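PDB 2QSD: uncharacterized conserved protein from Idiomarina loihiensis, which is of unknown function, a conserved DUF1543-family protein that assembles from two copies in the crystal. Local coordinates for residues L10-V15 with H103-V108; Y87-G92 with Q118-Q123; R30-P35 with P42-G47. All coordinates share one frame; numbering follows the deposited sequence.

Contact 1: L10-V15 with H103-V108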
loop_
_atom_site.group_PDB
_atom_site.type_symbol
_atom_site.label_atom_id
_atom_site.label_comp_id
_atom_site.label_asym_id
_atom_site.label_seq_id
_atom_site.Cartn_x
_atom_site.Cartn_y
_atom_site.Cartn_z
ATOM N N LEU A 10 11.348 2.989 21.082
ATOM C CA LEU A 10 10.331 2.379 20.241
ATOM C C LEU A 10 10.102 3.257 19.013
ATOM O O LEU A 10 9.734 4.432 19.128
ATOM C CB LEU A 10 9.016 2.182 21.009
ATOM C CG LEU A 10 7.847 1.579 20.217
ATOM C CD1 LEU A 10 8.128 0.133 19.804
ATOM C CD2 LEU A 10 6.547 1.661 20.997
ATOM N N PHE A 11 10.333 2.679 17.842
ATOM C CA PHE A 11 10.107 3.368 16.587
ATOM C C PHE A 11 8.941 2.750 15.835
ATOM O O PHE A 11 8.791 1.524 15.784
ATOM C CB PHE A 11 11.338 3.284 15.697
ATOM C CG PHE A 11 12.552 3.983 16.241
ATOM C CD1 PHE A 11 13.576 3.252 16.839
ATOM C CD2 PHE A 11 12.699 5.364 16.106
ATOM C CE1 PHE A 11 14.725 3.883 17.307
ATOM C CE2 PHE A 11 13.840 6.007 16.578
ATOM C CZ PHE A 11 14.856 5.264 17.179
ATOM N N LEU A 12 8.118 3.610 15.254
ATOM C CA LEU A 12 7.125 3.187 14.286
ATOM C C LEU A 12 7.632 3.618 12.913
ATOM O O LEU A 12 7.817 4.803 12.665
ATOM C CB LEU A 12 5.749 3.746 14.677
ATOM C CG LEU A 12 4.609 4.442 13.910
ATOM C CD1 LEU A 12 4.502 4.193 12.425
ATOM C CD2 LEU A 12 3.291 4.099 14.592
ATOM N N VAL A 13 7.889 2.644 12.042
ATOM C CA VAL A 13 8.506 2.902 10.741
ATOM C C VAL A 13 7.574 2.547 9.587
ATOM O O VAL A 13 6.861 1.545 9.626
ATOM C CB VAL A 13 9.873 2.166 10.571
ATOM C CG1 VAL A 13 10.873 2.617 11.610
ATOM C CG2 VAL A 13 9.719 0.674 10.666
ATOM N N TYR A 14 7.577 3.389 8.564
ATOM C CA TYR A 14 6.771 3.169 7.375
ATOM C C TYR A 14 7.742 2.778 6.277
ATOM O O TYR A 14 8.599 3.566 5.877
ATOM C CB TYR A 14 6.030 4.455 7.030
ATOM C CG TYR A 14 5.050 4.396 5.881
ATOM C CD1 TYR A 14 3.896 3.612 5.953
ATOM C CD2 TYR A 14 5.244 5.179 4.741
ATOM C CE1 TYR A 14 2.977 3.574 4.904
ATOM C CE2 TYR A 14 4.329 5.156 3.681
ATOM C CZ TYR A 14 3.202 4.352 3.771
ATOM O OH TYR A 14 2.303 4.324 2.734
ATOM N N VAL A 15 7.643 1.535 5.827
ATOM C CA VAL A 15 8.605 1.012 4.868
ATOM C C VAL A 15 7.921 0.645 3.566
ATOM O O VAL A 15 6.710 0.425 3.533
ATOM C CB VAL A 15 9.391 -0.185 5.434
ATOM C CG1 VAL A 15 10.268 0.268 6.575
ATOM C CG2 VAL A 15 8.449 -1.288 5.910
ATOM N N HIS A 103 -2.623 9.427 8.633
ATOM C CA HIS A 103 -4.069 9.653 8.664
ATOM C C HIS A 103 -4.858 8.342 8.635
ATOM O O HIS A 103 -5.936 8.246 9.228
ATOM C CB HIS A 103 -4.480 10.565 7.500
ATOM C CG HIS A 103 -5.872 11.114 7.608
ATOM N ND1 HIS A 103 -6.757 11.110 6.550
ATOM C CD2 HIS A 103 -6.529 11.690 8.643
ATOM C CE1 HIS A 103 -7.897 11.660 6.928
ATOM N NE2 HIS A 103 -7.787 12.018 8.194
ATOM N N ASP A 104 -4.304 7.335 7.961
ATOM C CA ASP A 104 -4.970 6.039 7.787
ATOM C C ASP A 104 -4.909 5.100 9.005
ATOM O O ASP A 104 -5.467 3.999 8.968
ATOM C CB ASP A 104 -4.446 5.322 6.527
ATOM C CG ASP A 104 -2.936 5.096 6.554
ATOM O OD1 ASP A 104 -2.174 6.084 6.640
ATOM O OD2 ASP A 104 -2.509 3.923 6.467
ATOM N N PHE A 105 -4.231 5.528 10.072
ATOM C CA PHE A 105 -4.126 4.732 11.299
ATOM C C PHE A 105 -3.915 5.593 12.538
ATOM O O PHE A 105 -3.676 6.799 12.434
ATOM C CB PHE A 105 -3.001 3.686 11.190
ATOM C CG PHE A 105 -1.619 4.273 11.098
ATOM C CD1 PHE A 105 -1.006 4.431 9.862
ATOM C CD2 PHE A 105 -0.924 4.655 12.245
ATOM C CE1 PHE A 105 0.268 4.967 9.770
ATOM C CE2 PHE A 105 0.344 5.192 12.162
ATOM C CZ PHE A 105 0.944 5.340 10.923
ATOM N N THR A 106 -3.983 4.949 13.704
ATOM C CA THR A 106 -3.618 5.576 14.976
ATOM C C THR A 106 -3.073 4.562 15.989
ATOM O O THR A 106 -3.163 3.349 15.786
ATOM C CB THR A 106 -4.796 6.372 15.601
ATOM O OG1 THR A 106 -4.311 7.178 16.683
ATOM C CG2 THR A 106 -5.875 5.439 16.120
ATOM N N VAL A 107 -2.489 5.083 17.067
ATOM C CA VAL A 107 -2.101 4.284 18.219
ATOM C C VAL A 107 -2.851 4.830 19.429
ATOM O O VAL A 107 -2.897 6.043 19.638
ATOM C CB VAL A 107 -0.569 4.310 18.459
ATOM C CG1 VAL A 107 -0.191 3.472 19.678
ATOM C CG2 VAL A 107 0.189 3.796 17.227
ATOM N N VAL A 108 -3.473 3.938 20.196
ATOM C CA VAL A 108 -4.230 4.312 21.397
ATOM C C VAL A 108 -3.873 3.419 22.583
ATOM O O VAL A 108 -3.277 2.351 22.414
ATOM C CB VAL A 108 -5.782 4.249 21.187
ATOM C CG1 VAL A 108 -6.267 5.298 20.182
ATOM C CG2 VAL A 108 -6.245 2.837 20.799
#
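Leu-12 and Phe-105 meet in the hydrophobic core where two antiparallel sheets of the chain pack together. Strand 9-17 belongs to one sheet, and strand 105-110 lies at the edge of the other within this chain. The backbones stay well apart: the nearest CA pair, Leu-12 CA and Val-107 CA, is separated by 10.1 Å. Side chains alone bridge the gap, and all of them here are apolar. Leu-12 works with both methyls. Its CD1 lies 4.0 Å from Phe-105 CZ, and its CD2 lies 4.0 Å from Phe-105 CE2. The methyl CD2 reaches the ring at a slant. The leucine and the phenylalanine lie alongside each other, pointing opposite ways. Phe-105 holds its CG between the backbone N and the carbonyl carbon (chi1 66°), which lays the ring alongside Leu-12. Phe-88, on the neighbouring strand 85-90, also meets this ring, and Ile-29 of strand 26-34 touches it. Thr-106 points the other way, and its OG1 is hydrogen-bonded to Gln-123 OE1. Val-107 completes the patch. It approaches Leu-12 tip to tip, with Val-107 CG2 4.1 Å from Leu-12 CD2.

Contact 2: Y87-G92 with Q118-Q123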
loop_
_atom_site.group_PDB
_atom_site.type_symbol
_atom_site.label_atom_id
_atom_site.label_comp_id
_atom_site.label_asym_id
_atom_site.label_seq_id
_atom_site.Cartn_x
_atom_site.Cartn_y
_atom_site.Cartn_z
ATOM N N TYR A 87 -2.268 -0.157 21.712
ATOM C CA TYR A 87 -2.942 -0.754 20.576
ATOM C C TYR A 87 -2.759 0.084 19.325
ATOM O O TYR A 87 -2.941 1.302 19.343
ATOM C CB TYR A 87 -4.432 -0.952 20.849
ATOM C CG TYR A 87 -4.756 -2.101 21.781
ATOM C CD1 TYR A 87 -4.955 -1.882 23.145
ATOM C CD2 TYR A 87 -4.877 -3.408 21.298
ATOM C CE1 TYR A 87 -5.257 -2.932 24.010
ATOM C CE2 TYR A 87 -5.180 -4.467 22.157
ATOM C CZ TYR A 87 -5.371 -4.219 23.512
ATOM O OH TYR A 87 -5.670 -5.254 24.372
ATOM N N PHE A 88 -2.399 -0.599 18.244
ATOM C CA PHE A 88 -2.266 -0.012 16.922
ATOM C C PHE A 88 -3.510 -0.360 16.109
ATOM O O PHE A 88 -3.835 -1.536 15.955
ATOM C CB PHE A 88 -1.015 -0.583 16.259
ATOM C CG PHE A 88 -0.869 -0.222 14.814
ATOM C CD1 PHE A 88 -0.546 1.080 14.439
ATOM C CD2 PHE A 88 -1.038 -1.190 13.825
ATOM C CE1 PHE A 88 -0.396 1.416 13.109
ATOM C CE2 PHE A 88 -0.893 -0.862 12.487
ATOM C CZ PHE A 88 -0.570 0.449 12.129
ATOM N N VAL A 89 -4.199 0.655 15.594
ATOM C CA VAL A 89 -5.465 0.446 14.890
ATOM C C VAL A 89 -5.387 0.892 13.431
ATOM O O VAL A 89 -5.189 2.076 13.138
ATOM C CB VAL A 89 -6.657 1.159 15.599
ATOM C CG1 VAL A 89 -7.946 0.995 14.799
ATOM C CG2 VAL A 89 -6.853 0.624 17.014
ATOM N N ASN A 90 -5.557 -0.074 12.528
ATOM C CA ASN A 90 -5.550 0.160 11.086
ATOM C C ASN A 90 -6.969 0.369 10.553
ATOM O O ASN A 90 -7.817 -0.515 10.689
ATOM C CB ASN A 90 -4.870 -1.023 10.380
ATOM C CG ASN A 90 -4.886 -0.903 8.858
ATOM O OD1 ASN A 90 -5.226 -1.859 8.159
ATOM N ND2 ASN A 90 -4.513 0.270 8.342
ATOM N N PHE A 91 -7.215 1.537 9.959
ATOM C CA PHE A 91 -8.525 1.867 9.377
ATOM C C PHE A 91 -8.692 1.288 7.970
ATOM O O PHE A 91 -7.745 1.268 7.178
ATOM C CB PHE A 91 -8.749 3.387 9.321
ATOM C CG PHE A 91 -8.960 4.039 10.666
ATOM C CD1 PHE A 91 -10.108 3.783 11.415
ATOM C CD2 PHE A 91 -8.025 4.942 11.167
ATOM C CE1 PHE A 91 -10.306 4.398 12.654
ATOM C CE2 PHE A 91 -8.214 5.564 12.403
ATOM C CZ PHE A 91 -9.355 5.291 13.147
ATOM N N GLY A 92 -9.907 0.838 7.667
ATOM C CA GLY A 92 -10.232 0.272 6.357
ATOM C C GLY A 92 -10.699 1.317 5.362
ATOM O O GLY A 92 -11.778 1.895 5.510
ATOM N N GLN A 118 -13.034 1.292 19.576
ATOM C CA GLN A 118 -13.988 2.348 19.922
ATOM C C GLN A 118 -13.332 3.719 20.083
ATOM O O GLN A 118 -13.822 4.708 19.537
ATOM C CB GLN A 118 -14.760 1.985 21.197
ATOM C CG GLN A 118 -15.870 0.955 20.992
ATOM C CD GLN A 118 -16.680 0.690 22.253
ATOM O OE1 GLN A 118 -16.913 1.590 23.064
ATOM N NE2 GLN A 118 -17.124 -0.551 22.418
ATOM N N LEU A 119 -12.221 3.763 20.821
ATOM C CA LEU A 119 -11.474 5.004 21.067
ATOM C C LEU A 119 -10.841 5.565 19.802
ATOM O O LEU A 119 -10.733 6.781 19.642
ATOM C CB LEU A 119 -10.386 4.787 22.122
ATOM C CG LEU A 119 -10.802 4.595 23.581
ATOM C CD1 LEU A 119 -9.699 3.874 24.339
ATOM C CD2 LEU A 119 -11.153 5.925 24.244
ATOM N N ALA A 120 -10.422 4.667 18.912
ATOM C CA ALA A 120 -9.819 5.047 17.638
ATOM C C ALA A 120 -10.830 5.700 16.693
ATOM O O ALA A 120 -10.496 6.654 15.985
ATOM C CB ALA A 120 -9.178 3.839 16.984
ATOM N N ARG A 121 -12.059 5.181 16.699
ATOM C CA ARG A 121 -13.158 5.711 15.888
ATOM C C ARG A 121 -13.536 7.131 16.301
ATOM O O ARG A 121 -13.778 7.991 15.449
ATOM C CB ARG A 121 -14.388 4.798 15.998
ATOM C CG ARG A 121 -14.328 3.521 15.161
ATOM C CD ARG A 121 -15.302 2.464 15.688
ATOM N NE ARG A 121 -15.263 1.229 14.900
ATOM C CZ ARG A 121 -15.712 0.045 15.318
ATOM N NH1 ARG A 121 -16.236 -0.093 16.531
ATOM N NH2 ARG A 121 -15.630 -1.011 14.520
ATOM N N ALA A 122 -13.551 7.368 17.612
ATOM C CA ALA A 122 -14.051 8.611 18.196
ATOM C C ALA A 122 -13.145 9.829 18.017
ATOM O O ALA A 122 -13.606 10.966 18.143
ATOM C CB ALA A 122 -14.368 8.403 19.675
ATOM N N GLN A 123 -11.867 9.603 17.720
ATOM C CA GLN A 123 -10.918 10.713 17.596
ATOM C C GLN A 123 -10.759 11.289 16.182
ATOM O O GLN A 123 -9.905 12.150 15.955
ATOM C CB GLN A 123 -9.559 10.375 18.237
ATOM C CG GLN A 123 -8.916 9.071 17.788
ATOM C CD GLN A 123 -7.559 8.840 18.433
ATOM O OE1 GLN A 123 -6.549 8.703 17.741
ATOM N NE2 GLN A 123 -7.528 8.804 19.763
#
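Val-89 and Ala-120 are the nearest CA pair between strand 87-90 and helix 118-122, 6.9 Å apart. This is a helix packed on an antiparallel sheet. Strand 85-90 is the middle strand of three, strand 105-110 follows it in the chain as its neighbour, and helix 113-122 then folds back over them. Past the strand the chain diverges a little from the helix: Phe-91 CA lies 8.9 Å from Arg-121 CA.

The small side chain of Ala-120 lets the helix come this near. Its CB sits against the whole branch point of Val-89: CG1 of Val-89 is 3.8 Å from Ala-120 CB, and CG2 of Val-89 is 4.0 Å from the same atom. Val-89 keeps CG1 anti to its backbone N (chi1 177°), and both methyls straddle the alanine. Ala-120 also touches Thr-106 of the adjoining strand, and Val-89 touches Cys-146 of the strand on the other flank.

Phe-91 borders the patch on its more open side. Its side chain does not set out toward the helix, but its ring ends there. The ring comes edge first, with Ala-120 O and Arg-121 N near its plane, and its CZ lies 4.1 Å from Ala-120 CB. An aromatic C-H edge beside a carbonyl oxygen is probably a mildly favourable polar contact. The nearest approach of all is made there, with Phe-91 CZ 3.3 Å from Ala-120 O.

Contact 3: R30-P35 with P42-G47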
loop_
_atom_site.group_PDB
_atom_site.type_symbol
_atom_site.label_atom_id
_atom_site.label_comp_id
_atom_site.label_asym_id
_atom_site.label_seq_id
_atom_site.Cartn_x
_atom_site.Cartn_y
_atom_site.Cartn_z
ATOM N N ARG A 30 5.888 -1.035 10.519
ATOM C CA ARG A 30 6.543 -1.924 11.479
ATOM C C ARG A 30 6.828 -1.207 12.804
ATOM O O ARG A 30 7.088 0.002 12.829
ATOM C CB ARG A 30 7.857 -2.492 10.920
ATOM C CG ARG A 30 7.796 -3.125 9.527
ATOM C CD ARG A 30 6.730 -4.213 9.403
ATOM N NE ARG A 30 6.945 -5.333 10.314
ATOM C CZ ARG A 30 6.071 -6.319 10.509
ATOM N NH1 ARG A 30 4.914 -6.339 9.856
ATOM N NH2 ARG A 30 6.353 -7.286 11.366
ATOM N N PHE A 31 6.776 -1.962 13.898
ATOM C CA PHE A 31 7.234 -1.490 15.192
ATOM C C PHE A 31 8.561 -2.157 15.492
ATOM O O PHE A 31 8.677 -3.375 15.384
ATOM C CB PHE A 31 6.210 -1.803 16.283
ATOM C CG PHE A 31 4.962 -0.975 16.191
ATOM C CD1 PHE A 31 3.870 -1.414 15.438
ATOM C CD2 PHE A 31 4.882 0.258 16.843
ATOM C CE1 PHE A 31 2.715 -0.639 15.339
ATOM C CE2 PHE A 31 3.730 1.041 16.756
ATOM C CZ PHE A 31 2.644 0.591 16.005
ATOM N N VAL A 32 9.565 -1.354 15.842
ATOM C CA VAL A 32 10.920 -1.856 16.093
ATOM C C VAL A 32 11.550 -1.163 17.303
ATOM O O VAL A 32 11.199 -0.023 17.621
ATOM C CB VAL A 32 11.857 -1.693 14.862
ATOM C CG1 VAL A 32 11.537 -2.726 13.787
ATOM C CG2 VAL A 32 11.795 -0.269 14.292
ATOM N N VAL A 33 12.473 -1.857 17.971
ATOM C CA VAL A 33 13.131 -1.340 19.166
ATOM C C VAL A 33 14.655 -1.358 19.035
ATOM O O VAL A 33 15.242 -2.388 18.724
ATOM C CB VAL A 33 12.687 -2.112 20.440
ATOM C CG1 VAL A 33 13.542 -1.742 21.649
ATOM C CG2 VAL A 33 11.241 -1.825 20.754
ATOM N N GLY A 34 15.280 -0.207 19.268
ATOM C CA GLY A 34 16.736 -0.088 19.277
ATOM C C GLY A 34 17.219 1.225 19.882
ATOM O O GLY A 34 16.423 2.145 20.089
ATOM N N PRO A 35 18.529 1.318 20.177
ATOM C CA PRO A 35 19.161 2.562 20.666
ATOM C C PRO A 35 19.190 3.658 19.602
ATOM O O PRO A 35 19.132 4.848 19.924
ATOM C CB PRO A 35 20.598 2.133 20.995
ATOM C CG PRO A 35 20.590 0.622 20.983
ATOM C CD PRO A 35 19.495 0.207 20.070
ATOM N N PRO A 42 18.158 -4.664 10.897
ATOM C CA PRO A 42 17.879 -6.110 10.852
ATOM C C PRO A 42 16.432 -6.487 11.154
ATOM O O PRO A 42 15.877 -7.364 10.487
ATOM C CB PRO A 42 18.802 -6.675 11.942
ATOM C CG PRO A 42 19.939 -5.733 11.973
ATOM C CD PRO A 42 19.297 -4.384 11.797
ATOM N N ALA A 43 15.835 -5.818 12.137
ATOM C CA ALA A 43 14.467 -6.096 12.544
ATOM C C ALA A 43 13.456 -5.596 11.519
ATOM O O ALA A 43 12.370 -6.158 11.393
ATOM C CB ALA A 43 14.183 -5.497 13.913
ATOM N N ILE A 44 13.814 -4.538 10.793
ATOM C CA ILE A 44 12.971 -4.036 9.713
ATOM C C ILE A 44 12.992 -5.021 8.554
ATOM O O ILE A 44 11.933 -5.435 8.065
ATOM C CB ILE A 44 13.411 -2.641 9.235
ATOM C CG1 ILE A 44 13.191 -1.622 10.348
ATOM C CG2 ILE A 44 12.624 -2.222 7.988
ATOM C CD1 ILE A 44 13.784 -0.271 10.053
ATOM N N ARG A 45 14.200 -5.409 8.147
ATOM C CA ARG A 45 14.394 -6.405 7.088
ATOM C C ARG A 45 13.682 -7.727 7.353
ATOM O O ARG A 45 13.053 -8.272 6.449
ATOM C CB ARG A 45 15.877 -6.648 6.819
ATOM C CG ARG A 45 16.532 -5.531 6.027
ATOM C CD ARG A 45 17.716 -6.052 5.232
ATOM N NE ARG A 45 18.162 -5.110 4.203
ATOM C CZ ARG A 45 17.608 -4.982 2.998
ATOM N NH1 ARG A 45 18.095 -4.096 2.139
ATOM N NH2 ARG A 45 16.563 -5.729 2.647
ATOM N N LYS A 46 13.748 -8.218 8.590
ATOM C CA LYS A 46 13.106 -9.489 8.926
ATOM C C LYS A 46 11.598 -9.373 9.171
ATOM O O LYS A 46 10.886 -10.376 9.142
ATOM C CB LYS A 46 13.826 -10.201 10.085
ATOM C CG LYS A 46 13.459 -9.740 11.485
ATOM C CD LYS A 46 13.766 -10.824 12.526
ATOM C CE LYS A 46 15.267 -11.084 12.688
ATOM N NZ LYS A 46 15.547 -12.138 13.711
ATOM N N GLY A 47 11.116 -8.155 9.406
ATOM C CA GLY A 47 9.682 -7.915 9.573
ATOM C C GLY A 47 8.965 -7.619 8.262
ATOM O O GLY A 47 7.744 -7.774 8.171
#
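Arg-30, Val-32 and Gly-47 carry most of the contact between strand 30-34 and helix 42-47. Arg-30 spreads its guanidinium over the backbone of Gly-47. The carbonyl oxygen stands above the centre of the flat group, with Gly-47 O 3.2 Å from Arg-30 CZ. Arg-30 NE is 3.3 Å from Gly-47 O, but the angle is too poor for a hydrogen bond. The oxygen therefore meets a face of the group and not its N-H edge, an approach that the positive charge may still favour. The side chain gets there by bending twice, at chi2 (-54°) and chi3 (-61°). The firm polar bonds of Arg-30 lie elsewhere. Its NH1 forms a salt bridge with Asp-28 OD2 and a hydrogen bond with Gly-21 O of the second subunit. With an alanine here, Asp-28 would probably be left without this charged mate, Gly-21 O of the second subunit without this donor, and Gly-47 without its cover.

Gly-47 suits this place because it has no side chain. A CB would point at the strand and clash with Arg-30 NE. Its backbone N makes two weak hydrogen bonds, to Ala-43 O and Ile-44 O.

Val-32 makes the apolar half. Its CG1 lies 3.8 Å from Ala-43 CB and 4.0 Å from Ile-44 CG1. The Val-32 and Ile-44 side chains cross at about a right angle. Ile-44 also touches Val-15, so the helix spans onto strand 9-17.

The axes of strand 30-34 and helix 42-47 approach to 8.6 Å and run nearly antiparallel, at 154°. This is a beta-alpha connection, in which the strand is followed by a helix that doubles back over the face of its own antiparallel sheet.

Contact 1 is the deepest of the three, its centre about 4 Å from that of the chain, and is wholly apolar. Contacts 2 and 3 are partly buried and lie on opposite sides of the chain's centre, each laying a helix on one of the two sheets that contact 1 joins. Contact 2 shares a sheet with contact 1: Thr-106 O probably accepts a hydrogen bond from Val-89 N, 2.9 Å away. Contact 3 shares the other, where Val-32 O probably accepts one from Phe-11 N at 2.8 Å. Polar character appears toward the surface. Contact 2 adds a ring edge beside a carbonyl oxygen, and contact 3 adds a charged group that also reaches the second subunit. Phe-31 and Phe-88 touch between contacts 2 and 3.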